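Local coordinates for protein formate dehydrogenase subunit beta (Desulfovibrio gigas, PDB 1H0H) that serves as the electron-transfer subunit of a formate dehydrogenase, carrying three [4Fe-4S] clusters that relay electrons in the reversible oxidation of formate to carbon dioxide, at residues T9-C14 with F67-C72. Numbering follows the deposited sequence.
Sequences TRCTAC and FFPDQC. With SF4 (iron/sulfur cluster), chain L; SF4 (iron/sulfur cluster), chain M; SF4 (iron/sulfur cluster), chain N.
Cys11 SG is held by an iron and an N-H: it ligates FE3 of one [4Fe-4S] cluster at 2.2 Å and accepts a weak hydrogen bond from Ala13 N (N-H...S angle 149°), while on the side away from the iron it touches Phe67 CB at 3.8 Å. The torsion of Cys11 sets SG anti to its own backbone N (chi1 175°), which carries the sulfur between the cluster and strand 62-70. Cys11 SG stands 5.4 Å from the centroid of the Phe67 ring and oblique to it, so this sulfur-aromatic contact is looser than the methyl contact beside it. Ala13 CB sits 3.5 Å from the centroid of the Phe67 ring and only 5° off the ring normal, a CH-pi contact over the middle of one face. The carbonyl of Cys11 meets the same ring differently: O comes to its edge, in plane, 3.3 Å from Phe67 CD2. Cys11 and Cys14, with Cys17, form the CxxCxxC run of a ferredoxin-type cluster motif; Cys14 SG binds FE4 of the same cluster, and Cys156 supplies the fourth ligand from far along the sequence. Strand 62-70 packs against the Cys11 to Ala13 part of this loop through Phe67, and Pro69 CG reaches S4 of that same cluster at 3.7 Å. Met54 of the paired strand 51-59 touches both Ala13 and Phe67, while a basic side chain of the partner protein chain hydrogen-bonds Ala13 O. Farther along 67-72, Gln71 lines the pocket of another cluster, its OE1 held by Lys50 NZ, and Cys72 SG ligates FE2 of the third at 2.3 Å.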
loop_
_atom_site.group_PDB
_atom_site.type_symbol
_atom_site.label_atom_id
_atom_site.label_comp_id
_atom_site.label_asym_id
_atom_site.label_seq_id
_atom_site.Cartn_x
_atom_site.Cartn_y
_atom_site.Cartn_z
ATOM N N THR B 9 25.791 5.142 4.845
ATOM C CA THR B 9 24.882 6.035 5.547
ATOM C C THR B 9 23.571 6.220 4.773
ATOM O O THR B 9 22.620 6.760 5.309
ATOM C CB THR B 9 25.496 7.420 5.857
ATOM O OG1 THR B 9 25.628 8.205 4.648
ATOM C CG2 THR B 9 26.899 7.291 6.423
ATOM N N ARG B 10 23.542 5.803 3.511
ATOM C CA ARG B 10 22.312 5.914 2.729
ATOM C C ARG B 10 21.579 4.582 2.531
ATOM O O ARG B 10 20.500 4.567 1.939
ATOM C CB ARG B 10 22.582 6.539 1.354
ATOM C CG ARG B 10 23.218 7.912 1.399
ATOM C CD ARG B 10 23.413 8.514 0.032
ATOM N NE ARG B 10 22.149 8.843 -0.614
ATOM C CZ ARG B 10 21.608 10.053 -0.544
ATOM N NH1 ARG B 10 22.242 10.987 0.155
ATOM N NH2 ARG B 10 20.448 10.336 -1.162
ATOM N N CYS B 11 22.134 3.482 3.017
ATOM C CA CYS B 11 21.526 2.155 2.810
ATOM C C CYS B 11 20.352 1.911 3.754
ATOM O O CYS B 11 20.449 2.121 4.956
ATOM C CB CYS B 11 22.606 1.067 2.997
ATOM S SG CYS B 11 22.052 -0.655 2.930
ATOM N N THR B 12 19.238 1.452 3.217
ATOM C CA THR B 12 18.085 1.160 4.049
ATOM C C THR B 12 17.940 -0.338 4.273
ATOM O O THR B 12 16.953 -0.780 4.850
ATOM C CB THR B 12 16.817 1.703 3.402
ATOM O OG1 THR B 12 16.780 1.261 2.041
ATOM C CG2 THR B 12 16.850 3.225 3.338
ATOM N N ALA B 13 18.921 -1.103 3.809
ATOM C CA ALA B 13 18.873 -2.552 3.911
ATOM C C ALA B 13 17.603 -3.098 3.224
ATOM O O ALA B 13 16.977 -4.060 3.688
ATOM C CB ALA B 13 18.996 -3.005 5.378
ATOM N N CYS B 14 17.240 -2.472 2.102
ATOM C CA CYS B 14 16.076 -2.907 1.321
ATOM C C CYS B 14 16.349 -4.293 0.707
ATOM O O CYS B 14 15.443 -4.988 0.257
ATOM C CB CYS B 14 15.778 -1.864 0.225
ATOM S SG CYS B 14 16.813 -1.879 -1.238
ATOM N N PHE B 67 24.180 -0.975 8.583
ATOM C CA PHE B 67 24.093 -1.843 7.431
ATOM C C PHE B 67 25.374 -1.782 6.586
ATOM O O PHE B 67 25.945 -0.716 6.402
ATOM C CB PHE B 67 22.893 -1.433 6.579
ATOM C CG PHE B 67 21.594 -1.331 7.350
ATOM C CD1 PHE B 67 21.224 -2.312 8.247
ATOM C CD2 PHE B 67 20.738 -0.254 7.168
ATOM C CE1 PHE B 67 20.036 -2.215 8.962
ATOM C CE2 PHE B 67 19.549 -0.154 7.881
ATOM C CZ PHE B 67 19.182 -1.147 8.764
ATOM N N PHE B 68 25.757 -2.926 6.035
ATOM C CA PHE B 68 26.969 -3.076 5.232
ATOM C C PHE B 68 26.707 -4.080 4.107
ATOM O O PHE B 68 26.674 -5.290 4.337
ATOM C CB PHE B 68 28.082 -3.606 6.153
ATOM C CG PHE B 68 29.464 -3.382 5.644
ATOM C CD1 PHE B 68 30.118 -2.171 5.872
ATOM C CD2 PHE B 68 30.144 -4.385 4.994
ATOM C CE1 PHE B 68 31.445 -1.962 5.405
ATOM C CE2 PHE B 68 31.441 -4.178 4.524
ATOM C CZ PHE B 68 32.089 -2.972 4.734
ATOM N N PRO B 69 26.497 -3.598 2.890
ATOM C CA PRO B 69 26.207 -4.479 1.738
ATOM C C PRO B 69 27.522 -5.029 1.175
ATOM O O PRO B 69 28.064 -4.525 0.190
ATOM C CB PRO B 69 25.554 -3.543 0.718
ATOM C CG PRO B 69 25.855 -2.178 1.139
ATOM C CD PRO B 69 26.480 -2.178 2.531
ATOM N N ASP B 70 27.976 -6.109 1.799
ATOM C CA ASP B 70 29.288 -6.680 1.593
ATOM C C ASP B 70 29.431 -7.395 0.246
ATOM O O ASP B 70 28.474 -7.954 -0.280
ATOM C CB ASP B 70 29.553 -7.627 2.766
ATOM C CG ASP B 70 30.996 -7.815 3.045
ATOM O OD1 ASP B 70 31.839 -7.267 2.301
ATOM O OD2 ASP B 70 31.377 -8.525 3.993
ATOM N N GLN B 71 30.621 -7.303 -0.326
ATOM C CA GLN B 71 30.978 -7.960 -1.567
ATOM C C GLN B 71 32.509 -7.844 -1.669
ATOM O O GLN B 71 33.132 -7.083 -0.929
ATOM C CB GLN B 71 30.332 -7.260 -2.775
ATOM C CG GLN B 71 30.838 -5.839 -2.934
ATOM C CD GLN B 71 30.285 -5.083 -4.163
ATOM O OE1 GLN B 71 29.390 -4.247 -4.033
ATOM N NE2 GLN B 71 30.845 -5.358 -5.339
ATOM N N CYS B 72 33.092 -8.570 -2.618
ATOM C CA CYS B 72 34.527 -8.493 -2.887
ATOM C C CYS B 72 34.953 -7.029 -3.078
ATOM O O CYS B 72 34.225 -6.250 -3.690
ATOM C CB CYS B 72 34.848 -9.264 -4.153
ATOM S SG CYS B 72 36.516 -9.004 -4.761
HETATM FE FE1 SF4 L . 21.112 0.034 -1.805
HETATM FE FE2 SF4 L . 21.583 -2.635 -1.221
HETATM FE FE3 SF4 L . 21.369 -0.801 0.828
HETATM FE FE4 SF4 L . 19.094 -1.480 -0.718
HETATM S S1 SF4 L . 20.265 -2.842 0.649
HETATM S S2 SF4 L . 19.782 0.647 -0.011
HETATM S S3 SF4 L . 20.141 -1.855 -2.750
HETATM S S4 SF4 L . 23.013 -0.886 -0.873
HETATM FE FE1 SF4 M . 27.701 -7.568 -9.720
HETATM FE FE2 SF4 M . 27.189 -6.260 -7.358
HETATM FE FE3 SF4 M . 29.420 -7.883 -7.609
HETATM FE FE4 SF4 M . 26.893 -8.972 -7.492
HETATM S S1 SF4 M . 27.977 -7.708 -5.874
HETATM S S2 SF4 M . 28.608 -9.489 -8.926
HETATM S S3 SF4 M . 25.629 -7.485 -8.530
HETATM S S4 SF4 M . 29.100 -6.017 -8.855
HETATM FE FE1 SF4 N . 39.494 -10.807 -1.139
HETATM FE FE2 SF4 N . 38.116 -9.843 -3.327
HETATM FE FE3 SF4 N . 40.541 -8.605 -2.435
HETATM FE FE4 SF4 N . 40.616 -11.118 -3.583
HETATM S S1 SF4 N . 40.029 -9.088 -4.656
HETATM S S2 SF4 N . 41.682 -10.546 -1.757
HETATM S S3 SF4 N . 38.569 -12.024 -2.822
HETATM S S4 SF4 N . 38.448 -8.716 -1.308
#